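Local coordinates for protein inulin fructotransferase (Bacillus sp. snu-7, PDB 2INV) that cleaves inulin by intramolecular fructosyl transfer, splitting off terminal fructose pairs as a cyclic difructose dianhydride, at residues N327-N332 against T351-A356; D76-T81 against V127-D132; A36-I41 against A58-P63. One frame throughout, in Å; residues are numbered along the deposited sequence.

Interaction 1: N327-N332 against T351-A356; sequences NLISDN and TQILIA
I329 meets I353 and I355 across the interior of a right-handed parallel beta-helix. The strands at 328-330 and 353-356 lie on different faces of the coil, and even the nearest CA pair, I329 and I353, is 8.8 Å apart, so only side chains span the gap.

The contact itself is wholly apolar. CG2 of I329 lies 4.0 Å from CD1 of I353, the two side chains sliding past each other in opposite directions. The extended end of I353 (chi2 171°) carries its CD1 inward to this meeting. I329 uses its other branch for I355: the two CD1 atoms of I329 and I355 come within 4.4 Å. The CB of I355 does not point at the opposite strand, but a bend at chi2 (-61°) swings its terminal methyl toward it. All three isoleucines are buried, and no hydrogen bond joins the two segments.

Polar bonding instead links 327-332 to adjacent coils, the backbone of I329 bonding to V362 and A364 and its carbonyl O also accepting from N366 ND2. The side chain of N332 donates to N366 OD1 and accepts from N294 N, consistent with the asparagine ladders of parallel beta-helices. A third group of bonds crosses to other chains: S330 OG bonds to D331 OD1 of a second subunit, while D331 OD2 bonds to T292 OG1 of the third.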
ATOM      1  N   ASN A 327     -11.937  21.565  -6.177  1.00 11.54           N
ATOM      2  CA  ASN A 327     -10.827  20.627  -6.071  1.00 10.83           C
ATOM      3  C   ASN A 327      -9.717  21.265  -5.234  1.00 11.76           C
ATOM      4  O   ASN A 327      -9.535  22.489  -5.266  1.00 12.59           O
ATOM      5  CB  ASN A 327     -10.311  20.270  -7.467  1.00 10.89           C
ATOM      6  CG  ASN A 327     -11.368  19.589  -8.320  1.00 10.48           C
ATOM      7  OD1 ASN A 327     -11.780  18.462  -8.041  1.00 10.38           O
ATOM      8  ND2 ASN A 327     -11.810  20.273  -9.368  1.00 11.07           N
ATOM      9  N   LEU A 328      -8.989  20.442  -4.480  1.00 11.33           N
ATOM     10  CA  LEU A 328      -7.904  20.940  -3.641  1.00 10.84           C
ATOM     11  C   LEU A 328      -6.551  20.372  -4.062  1.00 11.23           C
ATOM     12  O   LEU A 328      -6.218  19.222  -3.745  1.00 12.02           O
ATOM     13  CB  LEU A 328      -8.148  20.592  -2.166  1.00 11.04           C
ATOM     14  CG  LEU A 328      -6.993  20.928  -1.205  1.00 12.14           C
ATOM     15  CD1 LEU A 328      -6.770  22.434  -1.170  1.00 11.23           C
ATOM     16  CD2 LEU A 328      -7.314  20.412   0.185  1.00 10.86           C
ATOM     17  N   ILE A 329      -5.776  21.190  -4.769  1.00 10.90           N
ATOM     18  CA  ILE A 329      -4.453  20.796  -5.224  1.00 10.62           C
ATOM     19  C   ILE A 329      -3.463  21.420  -4.246  1.00 11.47           C
ATOM     20  O   ILE A 329      -3.186  22.624  -4.319  1.00 11.73           O
ATOM     21  CB  ILE A 329      -4.178  21.317  -6.652  1.00 12.74           C
ATOM     22  CG1 ILE A 329      -5.303  20.878  -7.590  1.00 13.97           C
ATOM     23  CG2 ILE A 329      -2.844  20.800  -7.156  1.00 11.77           C
ATOM     24  CD1 ILE A 329      -6.472  21.846  -7.653  1.00 14.62           C
ATOM     25  N   SER A 330      -2.926  20.608  -3.338  1.00 11.72           N
ATOM     26  CA  SER A 330      -2.008  21.133  -2.342  1.00 12.06           C
ATOM     27  C   SER A 330      -0.890  20.186  -1.944  1.00 11.23           C
ATOM     28  O   SER A 330      -0.881  19.012  -2.315  1.00 10.94           O
ATOM     29  CB  SER A 330      -2.800  21.512  -1.089  1.00 13.17           C
ATOM     30  OG  SER A 330      -3.507  20.380  -0.601  1.00 16.44           O
ATOM     31  N   ASP A 331       0.046  20.725  -1.171  1.00 12.26           N
ATOM     32  CA  ASP A 331       1.178  19.969  -0.672  1.00 10.51           C
ATOM     33  C   ASP A 331       1.828  19.083  -1.735  1.00 11.23           C
ATOM     34  O   ASP A 331       2.137  17.921  -1.479  1.00 10.21           O
ATOM     35  CB  ASP A 331       0.723  19.124   0.516  1.00 10.64           C
ATOM     36  CG  ASP A 331       1.875  18.521   1.270  1.00 11.13           C
ATOM     37  OD1 ASP A 331       2.881  19.228   1.474  1.00 11.86           O
ATOM     38  OD2 ASP A 331       1.768  17.348   1.680  1.00 10.44           O
ATOM     39  N   ASN A 332       2.028  19.647  -2.925  1.00 11.10           N
ATOM     40  CA  ASN A 332       2.652  18.934  -4.046  1.00 11.80           C
ATOM     41  C   ASN A 332       4.002  19.579  -4.369  1.00 11.80           C
ATOM     42  O   ASN A 332       4.176  20.782  -4.157  1.00 11.73           O
ATOM     43  CB  ASN A 332       1.765  19.014  -5.296  1.00 12.59           C
ATOM     44  CG  ASN A 332       0.432  18.309  -5.123  1.00 12.83           C
ATOM     45  OD1 ASN A 332       0.380  17.109  -4.844  1.00 10.38           O
ATOM     46  ND2 ASN A 332      -0.659  19.053  -5.298  1.00 12.27           N
ATOM     47  N   THR A 351       3.488  26.539 -17.515  1.00 14.08           N
ATOM     48  CA  THR A 351       2.471  26.640 -16.471  1.00 13.21           C
ATOM     49  C   THR A 351       2.460  25.370 -15.642  1.00 12.81           C
ATOM     50  O   THR A 351       2.226  24.287 -16.169  1.00 13.69           O
ATOM     51  CB  THR A 351       1.058  26.836 -17.067  1.00 12.86           C
ATOM     52  OG1 THR A 351       0.998  28.073 -17.788  1.00 12.69           O
ATOM     53  CG2 THR A 351       0.004  26.842 -15.964  1.00 12.78           C
ATOM     54  N   GLN A 352       2.737  25.497 -14.350  1.00 12.92           N
ATOM     55  CA  GLN A 352       2.734  24.330 -13.486  1.00 11.73           C
ATOM     56  C   GLN A 352       1.298  23.904 -13.230  1.00 12.14           C
ATOM     57  O   GLN A 352       0.918  22.758 -13.496  1.00 12.49           O
ATOM     58  CB  GLN A 352       3.431  24.624 -12.153  1.00 12.29           C
ATOM     59  CG  GLN A 352       4.945  24.892 -12.259  1.00 11.83           C
ATOM     60  CD  GLN A 352       5.672  23.907 -13.146  1.00 12.46           C
ATOM     61  OE1 GLN A 352       5.546  22.682 -12.989  1.00 11.58           O
ATOM     62  NE2 GLN A 352       6.459  24.438 -14.082  1.00 12.30           N
ATOM     63  N   ILE A 353       0.494  24.823 -12.707  1.00 11.61           N
ATOM     64  CA  ILE A 353      -0.901  24.504 -12.428  1.00 12.80           C
ATOM     65  C   ILE A 353      -1.869  25.430 -13.159  1.00 12.84           C
ATOM     66  O   ILE A 353      -1.825  26.652 -13.012  1.00 13.88           O
ATOM     67  CB  ILE A 353      -1.201  24.558 -10.915  1.00 12.45           C
ATOM     68  CG1 ILE A 353      -0.395  23.475 -10.205  1.00 12.32           C
ATOM     69  CG2 ILE A 353      -2.691  24.360 -10.663  1.00 13.21           C
ATOM     70  CD1 ILE A 353      -0.434  23.558  -8.695  1.00 12.99           C
ATOM     71  N   LEU A 354      -2.735  24.832 -13.969  1.00 13.38           N
ATOM     72  CA  LEU A 354      -3.728  25.590 -14.716  1.00 12.03           C
ATOM     73  C   LEU A 354      -5.132  25.204 -14.295  1.00 12.75           C
ATOM     74  O   LEU A 354      -5.529  24.033 -14.341  1.00 10.04           O
ATOM     75  CB  LEU A 354      -3.588  25.374 -16.227  1.00 12.95           C
ATOM     76  CG  LEU A 354      -4.723  25.993 -17.047  1.00 11.91           C
ATOM     77  CD1 LEU A 354      -4.700  27.507 -16.895  1.00 12.52           C
ATOM     78  CD2 LEU A 354      -4.573  25.597 -18.507  1.00 11.73           C
ATOM     79  N   ILE A 355      -5.878  26.218 -13.892  1.00 12.89           N
ATOM     80  CA  ILE A 355      -7.252  26.059 -13.471  1.00 14.36           C
ATOM     81  C   ILE A 355      -8.038  26.590 -14.674  1.00 15.06           C
ATOM     82  O   ILE A 355      -8.342  27.775 -14.778  1.00 15.97           O
ATOM     83  CB  ILE A 355      -7.481  26.869 -12.168  1.00 14.94           C
ATOM     84  CG1 ILE A 355      -6.426  26.455 -11.130  1.00 13.89           C
ATOM     85  CG2 ILE A 355      -8.869  26.630 -11.611  1.00 13.99           C
ATOM     86  CD1 ILE A 355      -6.470  24.975 -10.749  1.00 15.64           C
ATOM     87  N   ALA A 356      -8.315  25.672 -15.597  1.00 15.19           N
ATOM     88  CA  ALA A 356      -9.011  25.932 -16.860  1.00 15.45           C
ATOM     89  C   ALA A 356     -10.385  26.558 -16.751  1.00 15.56           C
ATOM     90  O   ALA A 356     -10.774  27.384 -17.581  1.00 13.64           O
ATOM     91  CB  ALA A 356      -9.109  24.632 -17.656  1.00 16.52           C
TER

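Interaction 2: D76-T81 against V127-D132; sequences DVSYLT and VKRAGD
R129 extends alongside the backbone of D76, and the two residues are closest in register, their CA atoms 5.3 Å apart. CG of R129 stands anti to the backbone N (chi1 -170°) and the extended chain that follows places CD 3.5 Å from D76 O; the bend at chi3 (66°) turns the guanidinium toward S78. Neither D76 O nor S78 OG meets that group squarely at face or edge; S78 OG stays 4.1 Å from R129 NH2, without a bond. The link is made by water: one molecule donates to D76 O (2.7 Å) and accepts from R129 NH1 (2.8 Å), lying at the edge of the guanidinium in its plane.

D76 CB lies 3.4 Å from K128 O, one residue before R129. The carboxylate turns elsewhere: D76 OD2 is 6.9 Å from R129 NE and forms its salt bridge with K46. R129 NH2 bonds to P133 O, and S78 OG to S136 N.

In the beta-helix the contact joins loops of successive coils. The loop holding D76 and S78 connects strands 73-75 and 80-84, the one holding R129 connects strands 123-127 and 135-146, these strands pair in parallel, and K46 reaches in from helix 30-48.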
ATOM      1  N   ASP A  76     -16.819 -15.825 -17.461  1.00 14.19           N
ATOM      2  CA  ASP A  76     -18.178 -15.550 -17.039  1.00 14.68           C
ATOM      3  C   ASP A  76     -18.572 -16.254 -15.748  1.00 15.02           C
ATOM      4  O   ASP A  76     -19.741 -16.532 -15.526  1.00 14.11           O
ATOM      5  CB  ASP A  76     -19.149 -15.911 -18.166  1.00 15.85           C
ATOM      6  CG  ASP A  76     -19.119 -17.383 -18.503  1.00 18.18           C
ATOM      7  OD1 ASP A  76     -18.081 -18.041 -18.265  1.00 16.62           O
ATOM      8  OD2 ASP A  76     -20.129 -17.891 -19.029  1.00 19.87           O
ATOM      9  N   VAL A  77     -17.596 -16.570 -14.911  1.00 14.88           N
ATOM     10  CA  VAL A  77     -17.924 -17.164 -13.646  1.00 15.47           C
ATOM     11  C   VAL A  77     -17.361 -16.295 -12.546  1.00 14.99           C
ATOM     12  O   VAL A  77     -16.234 -15.795 -12.632  1.00 13.78           O
ATOM     13  CB  VAL A  77     -17.443 -18.628 -13.523  1.00 16.94           C
ATOM     14  CG1 VAL A  77     -16.004 -18.762 -13.799  1.00 16.78           C
ATOM     15  CG2 VAL A  77     -17.717 -19.109 -12.108  1.00 18.59           C
ATOM     16  N   SER A  78     -18.184 -16.096 -11.527  1.00 14.77           N
ATOM     17  CA  SER A  78     -17.805 -15.298 -10.397  1.00 14.59           C
ATOM     18  C   SER A  78     -16.819 -16.031  -9.528  1.00 14.57           C
ATOM     19  O   SER A  78     -16.839 -17.263  -9.433  1.00 12.30           O
ATOM     20  CB  SER A  78     -19.036 -14.931  -9.576  1.00 15.54           C
ATOM     21  OG  SER A  78     -19.704 -13.808 -10.137  1.00 15.85           O
ATOM     22  N   TYR A  79     -15.957 -15.248  -8.892  1.00 13.80           N
ATOM     23  CA  TYR A  79     -14.950 -15.774  -7.985  1.00 14.01           C
ATOM     24  C   TYR A  79     -13.926 -16.674  -8.701  1.00 14.75           C
ATOM     25  O   TYR A  79     -13.435 -17.649  -8.131  1.00 15.85           O
ATOM     26  CB  TYR A  79     -15.634 -16.545  -6.839  1.00 14.23           C
ATOM     27  CG  TYR A  79     -16.998 -16.004  -6.402  1.00 13.87           C
ATOM     28  CD1 TYR A  79     -17.137 -14.742  -5.808  1.00 14.22           C
ATOM     29  CD2 TYR A  79     -18.153 -16.784  -6.547  1.00 13.45           C
ATOM     30  CE1 TYR A  79     -18.398 -14.285  -5.365  1.00 14.45           C
ATOM     31  CE2 TYR A  79     -19.402 -16.332  -6.107  1.00 14.60           C
ATOM     32  CZ  TYR A  79     -19.516 -15.085  -5.520  1.00 14.04           C
ATOM     33  OH  TYR A  79     -20.758 -14.659  -5.089  1.00 14.58           O
ATOM     34  N   LEU A  80     -13.603 -16.351  -9.952  1.00 14.69           N
ATOM     35  CA  LEU A  80     -12.618 -17.124 -10.716  1.00 14.72           C
ATOM     36  C   LEU A  80     -11.259 -16.498 -10.436  1.00 14.22           C
ATOM     37  O   LEU A  80     -11.101 -15.277 -10.511  1.00 15.04           O
ATOM     38  CB  LEU A  80     -12.897 -17.056 -12.225  1.00 15.14           C
ATOM     39  CG  LEU A  80     -12.514 -18.255 -13.098  1.00 16.79           C
ATOM     40  CD1 LEU A  80     -11.896 -17.739 -14.392  1.00 14.61           C
ATOM     41  CD2 LEU A  80     -11.544 -19.167 -12.375  1.00 16.16           C
ATOM     42  N   THR A  81     -10.293 -17.340 -10.086  1.00 13.79           N
ATOM     43  CA  THR A  81      -8.947 -16.883  -9.802  1.00 12.07           C
ATOM     44  C   THR A  81      -7.972 -17.482 -10.800  1.00 11.94           C
ATOM     45  O   THR A  81      -7.868 -18.704 -10.911  1.00 11.54           O
ATOM     46  CB  THR A  81      -8.471 -17.313  -8.392  1.00 12.77           C
ATOM     47  OG1 THR A  81      -9.140 -16.540  -7.385  1.00 10.96           O
ATOM     48  CG2 THR A  81      -6.950 -17.115  -8.266  1.00 11.86           C
ATOM     49  N   VAL A 127     -13.871 -10.492 -19.519  1.00 13.10           N
ATOM     50  CA  VAL A 127     -14.760 -10.815 -18.425  1.00 12.57           C
ATOM     51  C   VAL A 127     -16.108 -10.160 -18.663  1.00 13.77           C
ATOM     52  O   VAL A 127     -16.213  -8.933 -18.728  1.00 12.70           O
ATOM     53  CB  VAL A 127     -14.164 -10.296 -17.114  1.00 13.74           C
ATOM     54  CG1 VAL A 127     -14.978 -10.775 -15.935  1.00 13.63           C
ATOM     55  CG2 VAL A 127     -12.715 -10.744 -17.005  1.00 13.04           C
ATOM     56  N   LYS A 128     -17.145 -10.974 -18.801  1.00 14.27           N
ATOM     57  CA  LYS A 128     -18.465 -10.423 -19.028  1.00 15.63           C
ATOM     58  C   LYS A 128     -19.542 -11.462 -18.855  1.00 15.88           C
ATOM     59  O   LYS A 128     -19.341 -12.649 -19.087  1.00 15.88           O
ATOM     60  CB  LYS A 128     -18.564  -9.825 -20.432  1.00 15.73           C
ATOM     61  CG  LYS A 128     -18.345 -10.845 -21.546  1.00 16.19           C
ATOM     62  CD  LYS A 128     -18.499 -10.178 -22.913  1.00 18.49           C
ATOM     63  CE  LYS A 128     -18.359 -11.211 -24.021  1.00 19.42           C
ATOM     64  NZ  LYS A 128     -18.661 -10.636 -25.359  1.00 20.57           N
ATOM     65  N   ARG A 129     -20.698 -11.003 -18.417  1.00 16.05           N
ATOM     66  CA  ARG A 129     -21.812 -11.905 -18.248  1.00 17.65           C
ATOM     67  C   ARG A 129     -23.115 -11.167 -18.355  1.00 17.95           C
ATOM     68  O   ARG A 129     -23.215  -9.977 -18.016  1.00 18.31           O
ATOM     69  CB  ARG A 129     -21.759 -12.626 -16.909  1.00 17.74           C
ATOM     70  CG  ARG A 129     -22.783 -13.745 -16.821  1.00 17.66           C
ATOM     71  CD  ARG A 129     -22.669 -14.529 -15.536  1.00 17.45           C
ATOM     72  NE  ARG A 129     -23.002 -13.721 -14.369  1.00 16.91           N
ATOM     73  CZ  ARG A 129     -22.918 -14.155 -13.116  1.00 17.17           C
ATOM     74  NH1 ARG A 129     -22.508 -15.393 -12.870  1.00 16.39           N
ATOM     75  NH2 ARG A 129     -23.244 -13.357 -12.109  1.00 17.40           N
ATOM     76  N   ALA A 130     -24.104 -11.881 -18.866  1.00 19.38           N
ATOM     77  CA  ALA A 130     -25.417 -11.316 -19.024  1.00 20.53           C
ATOM     78  C   ALA A 130     -26.218 -11.781 -17.837  1.00 21.42           C
ATOM     79  O   ALA A 130     -25.769 -12.601 -17.033  1.00 22.01           O
ATOM     80  CB  ALA A 130     -26.049 -11.818 -20.296  1.00 19.53           C
ATOM     81  N   GLY A 131     -27.419 -11.242 -17.747  1.00 22.02           N
ATOM     82  CA  GLY A 131     -28.312 -11.606 -16.681  1.00 22.83           C
ATOM     83  C   GLY A 131     -27.908 -10.958 -15.374  1.00 23.21           C
ATOM     84  O   GLY A 131     -27.010 -10.109 -15.285  1.00 23.22           O
ATOM     85  N   ASP A 132     -28.609 -11.351 -14.332  1.00 23.62           N
ATOM     86  CA  ASP A 132     -28.309 -10.804 -13.050  1.00 23.69           C
ATOM     87  C   ASP A 132     -27.655 -11.862 -12.213  1.00 23.78           C
ATOM     88  O   ASP A 132     -27.835 -13.054 -12.458  1.00 22.62           O
ATOM     89  CB  ASP A 132     -29.579 -10.231 -12.443  1.00 24.98           C
ATOM     90  CG  ASP A 132     -30.018  -8.997 -13.180  1.00 24.77           C
ATOM     91  OD1 ASP A 132     -29.115  -8.256 -13.612  1.00 25.66           O
ATOM     92  OD2 ASP A 132     -31.228  -8.754 -13.319  1.00 26.52           O
TER
HETATM   93  O   HOH W   1     -21.508 -17.823 -13.933  1.00 31.69           O

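Interaction 3: A36-I41 against A58-P63; sequences AVINDI and AAIIIP
I60 lays its CD1 methyl against two isoleucines of the helix at once, 3.7 Å from I41 CG2 and 3.8 Å from I38 CG2. With CG1 beside the backbone N (chi1 -60°) and the chain fully extended beyond it (chi2 178°), I60 sends this methyl from the strand to the helix surface. I41 makes more of the close atom pairs: its CG2 also lies 3.9 Å from I60 CG1, and I41 CD1 approaches I60 CG2 at 4.1 Å, the two side chains running past each other in opposite directions. I38 instead crosses I60 at a slant and touches it through CG2 alone.

The two helix residues stand three positions apart and so project from neighbouring turns toward the same strand, in a helix whose backbone bonds include I41 N to V37 O at 3.0 Å. Helix 30-48 here packs against an early coil of the right-handed parallel beta-helix, near its N-terminal end, where strand 58-62 pairs in parallel with strands 14-16 and 80-84. An alanine in place of I60 would remove the methyls that reach the helix and would probably open a gap facing I38 and I41, leaving both with less to pack against.

Around this overlap, I38 also touches V73, while I41 packs on Y15 and W20. N39, whose CB points away from the strand, fastens the helix to another part of the coil through bonds to Q72 O and V74 N. The reverse side of the strand faces another chain: A59 and I61 pack on F85 of a second subunit.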
ATOM      1  N   ALA A  36      -7.399 -21.598 -25.504  1.00 13.07           N
ATOM      2  CA  ALA A  36      -8.291 -22.725 -25.728  1.00 12.81           C
ATOM      3  C   ALA A  36      -8.414 -23.565 -24.465  1.00 12.32           C
ATOM      4  O   ALA A  36      -9.509 -24.016 -24.111  1.00 13.10           O
ATOM      5  CB  ALA A  36      -7.773 -23.582 -26.882  1.00 11.25           C
ATOM      6  N   VAL A  37      -7.280 -23.771 -23.798  1.00 11.60           N
ATOM      7  CA  VAL A  37      -7.213 -24.554 -22.572  1.00 12.50           C
ATOM      8  C   VAL A  37      -8.062 -23.966 -21.461  1.00 12.58           C
ATOM      9  O   VAL A  37      -8.858 -24.671 -20.840  1.00 11.73           O
ATOM     10  CB  VAL A  37      -5.756 -24.659 -22.072  1.00 12.25           C
ATOM     11  CG1 VAL A  37      -5.691 -25.487 -20.808  1.00 12.55           C
ATOM     12  CG2 VAL A  37      -4.886 -25.269 -23.161  1.00 13.20           C
ATOM     13  N   ILE A  38      -7.893 -22.673 -21.203  1.00 13.29           N
ATOM     14  CA  ILE A  38      -8.652 -22.027 -20.146  1.00 12.79           C
ATOM     15  C   ILE A  38     -10.143 -22.019 -20.472  1.00 13.26           C
ATOM     16  O   ILE A  38     -10.971 -22.238 -19.588  1.00 12.90           O
ATOM     17  CB  ILE A  38      -8.154 -20.593 -19.893  1.00 13.75           C
ATOM     18  CG1 ILE A  38      -6.673 -20.641 -19.513  1.00 13.82           C
ATOM     19  CG2 ILE A  38      -8.958 -19.949 -18.776  1.00 13.52           C
ATOM     20  CD1 ILE A  38      -6.037 -19.283 -19.305  1.00 14.76           C
ATOM     21  N   ASN A  39     -10.501 -21.782 -21.731  1.00 12.57           N
ATOM     22  CA  ASN A  39     -11.917 -21.795 -22.068  1.00 13.81           C
ATOM     23  C   ASN A  39     -12.509 -23.178 -21.785  1.00 14.80           C
ATOM     24  O   ASN A  39     -13.647 -23.280 -21.325  1.00 14.89           O
ATOM     25  CB  ASN A  39     -12.148 -21.400 -23.528  1.00 14.14           C
ATOM     26  CG  ASN A  39     -12.122 -19.891 -23.737  1.00 14.52           C
ATOM     27  OD1 ASN A  39     -12.592 -19.128 -22.892  1.00 15.26           O
ATOM     28  ND2 ASN A  39     -11.583 -19.455 -24.875  1.00 15.30           N
ATOM     29  N   ASP A  40     -11.742 -24.243 -22.028  1.00 15.29           N
ATOM     30  CA  ASP A  40     -12.260 -25.581 -21.756  1.00 15.05           C
ATOM     31  C   ASP A  40     -12.351 -25.799 -20.251  1.00 15.12           C
ATOM     32  O   ASP A  40     -13.241 -26.512 -19.787  1.00 14.59           O
ATOM     33  CB  ASP A  40     -11.390 -26.676 -22.381  1.00 16.63           C
ATOM     34  CG  ASP A  40     -12.071 -28.041 -22.365  1.00 16.85           C
ATOM     35  OD1 ASP A  40     -13.126 -28.195 -23.017  1.00 17.35           O
ATOM     36  OD2 ASP A  40     -11.555 -28.961 -21.701  1.00 17.66           O
ATOM     37  N   ILE A  41     -11.441 -25.197 -19.485  1.00 14.31           N
ATOM     38  CA  ILE A  41     -11.509 -25.354 -18.036  1.00 14.72           C
ATOM     39  C   ILE A  41     -12.757 -24.652 -17.512  1.00 13.84           C
ATOM     40  O   ILE A  41     -13.506 -25.219 -16.730  1.00 13.78           O
ATOM     41  CB  ILE A  41     -10.268 -24.776 -17.318  1.00 14.34           C
ATOM     42  CG1 ILE A  41      -9.057 -25.683 -17.554  1.00 14.83           C
ATOM     43  CG2 ILE A  41     -10.545 -24.666 -15.826  1.00 15.17           C
ATOM     44  CD1 ILE A  41      -7.734 -25.058 -17.169  1.00 14.57           C
ATOM     45  N   ALA A  58     -13.448 -21.275  -8.960  1.00 12.24           N
ATOM     46  CA  ALA A  58     -12.297 -22.145  -8.991  1.00 12.55           C
ATOM     47  C   ALA A  58     -11.026 -21.356  -9.166  1.00 12.12           C
ATOM     48  O   ALA A  58     -11.044 -20.130  -9.298  1.00 13.53           O
ATOM     49  CB  ALA A  58     -12.447 -23.153 -10.115  1.00 13.22           C
ATOM     50  N   ALA A  59      -9.915 -22.077  -9.162  1.00 11.86           N
ATOM     51  CA  ALA A  59      -8.615 -21.467  -9.330  1.00 12.27           C
ATOM     52  C   ALA A  59      -7.895 -22.160 -10.471  1.00 11.98           C
ATOM     53  O   ALA A  59      -7.841 -23.389 -10.539  1.00 13.40           O
ATOM     54  CB  ALA A  59      -7.808 -21.592  -8.046  1.00 12.54           C
ATOM     55  N   ILE A  60      -7.369 -21.351 -11.381  1.00 11.06           N
ATOM     56  CA  ILE A  60      -6.615 -21.842 -12.522  1.00 11.57           C
ATOM     57  C   ILE A  60      -5.190 -21.347 -12.324  1.00 11.96           C
ATOM     58  O   ILE A  60      -4.927 -20.143 -12.332  1.00 12.41           O
ATOM     59  CB  ILE A  60      -7.194 -21.303 -13.849  1.00 11.57           C
ATOM     60  CG1 ILE A  60      -8.652 -21.760 -14.000  1.00 11.92           C
ATOM     61  CG2 ILE A  60      -6.358 -21.796 -15.023  1.00 13.26           C
ATOM     62  CD1 ILE A  60      -9.338 -21.245 -15.242  1.00 11.05           C
ATOM     63  N   ILE A  61      -4.281 -22.293 -12.122  1.00 12.17           N
ATOM     64  CA  ILE A  61      -2.870 -22.003 -11.881  1.00 12.17           C
ATOM     65  C   ILE A  61      -2.055 -22.034 -13.169  1.00 12.53           C
ATOM     66  O   ILE A  61      -2.197 -22.969 -13.970  1.00 12.18           O
ATOM     67  CB  ILE A  61      -2.263 -23.048 -10.920  1.00 12.73           C
ATOM     68  CG1 ILE A  61      -3.065 -23.091  -9.620  1.00 12.78           C
ATOM     69  CG2 ILE A  61      -0.801 -22.743 -10.669  1.00 10.94           C
ATOM     70  CD1 ILE A  61      -3.196 -21.759  -8.919  1.00 13.68           C
ATOM     71  N   ILE A  62      -1.199 -21.033 -13.377  1.00 13.04           N
ATOM     72  CA  ILE A  62      -0.380 -21.021 -14.583  1.00 12.66           C
ATOM     73  C   ILE A  62       1.102 -21.135 -14.221  1.00 13.13           C
ATOM     74  O   ILE A  62       1.740 -20.157 -13.826  1.00 11.39           O
ATOM     75  CB  ILE A  62      -0.610 -19.743 -15.411  1.00 12.95           C
ATOM     76  CG1 ILE A  62      -2.092 -19.636 -15.790  1.00 13.47           C
ATOM     77  CG2 ILE A  62       0.233 -19.785 -16.689  1.00 12.66           C
ATOM     78  CD1 ILE A  62      -2.512 -18.276 -16.321  1.00 15.31           C
ATOM     79  N   PRO A  63       1.655 -22.354 -14.316  1.00 13.62           N
ATOM     80  CA  PRO A  63       3.055 -22.690 -14.025  1.00 13.58           C
ATOM     81  C   PRO A  63       4.083 -21.824 -14.766  1.00 13.69           C
ATOM     82  O   PRO A  63       3.782 -21.230 -15.799  1.00 13.31           O
ATOM     83  CB  PRO A  63       3.144 -24.147 -14.460  1.00 14.83           C
ATOM     84  CG  PRO A  63       1.831 -24.677 -14.013  1.00 15.08           C
ATOM     85  CD  PRO A  63       0.840 -23.583 -14.416  1.00 14.31           C
TER

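Overall arrangement
Along the chain the order is interaction 3, interaction 2, interaction 1, each closing before the next opens. Interactions 3 and 2 are neighbours, centres 15 Å apart, because strands 58-62 and 80-84 are adjacent in the beta-helix: T81 N lies 3.0 Å from A58 O and T81 O 2.7 Å from I60 N, both probable hydrogen bonds. Interaction 1 lies on the opposite side of the chain's centre, its centre 40 Å from that of interaction 2 and 47 Å from that of interaction 3, without touching either. All three reach the second subunit of the three-chain assembly, so the coil borders it near its N-terminal end and toward its C-terminal end, where D331 also meets the third.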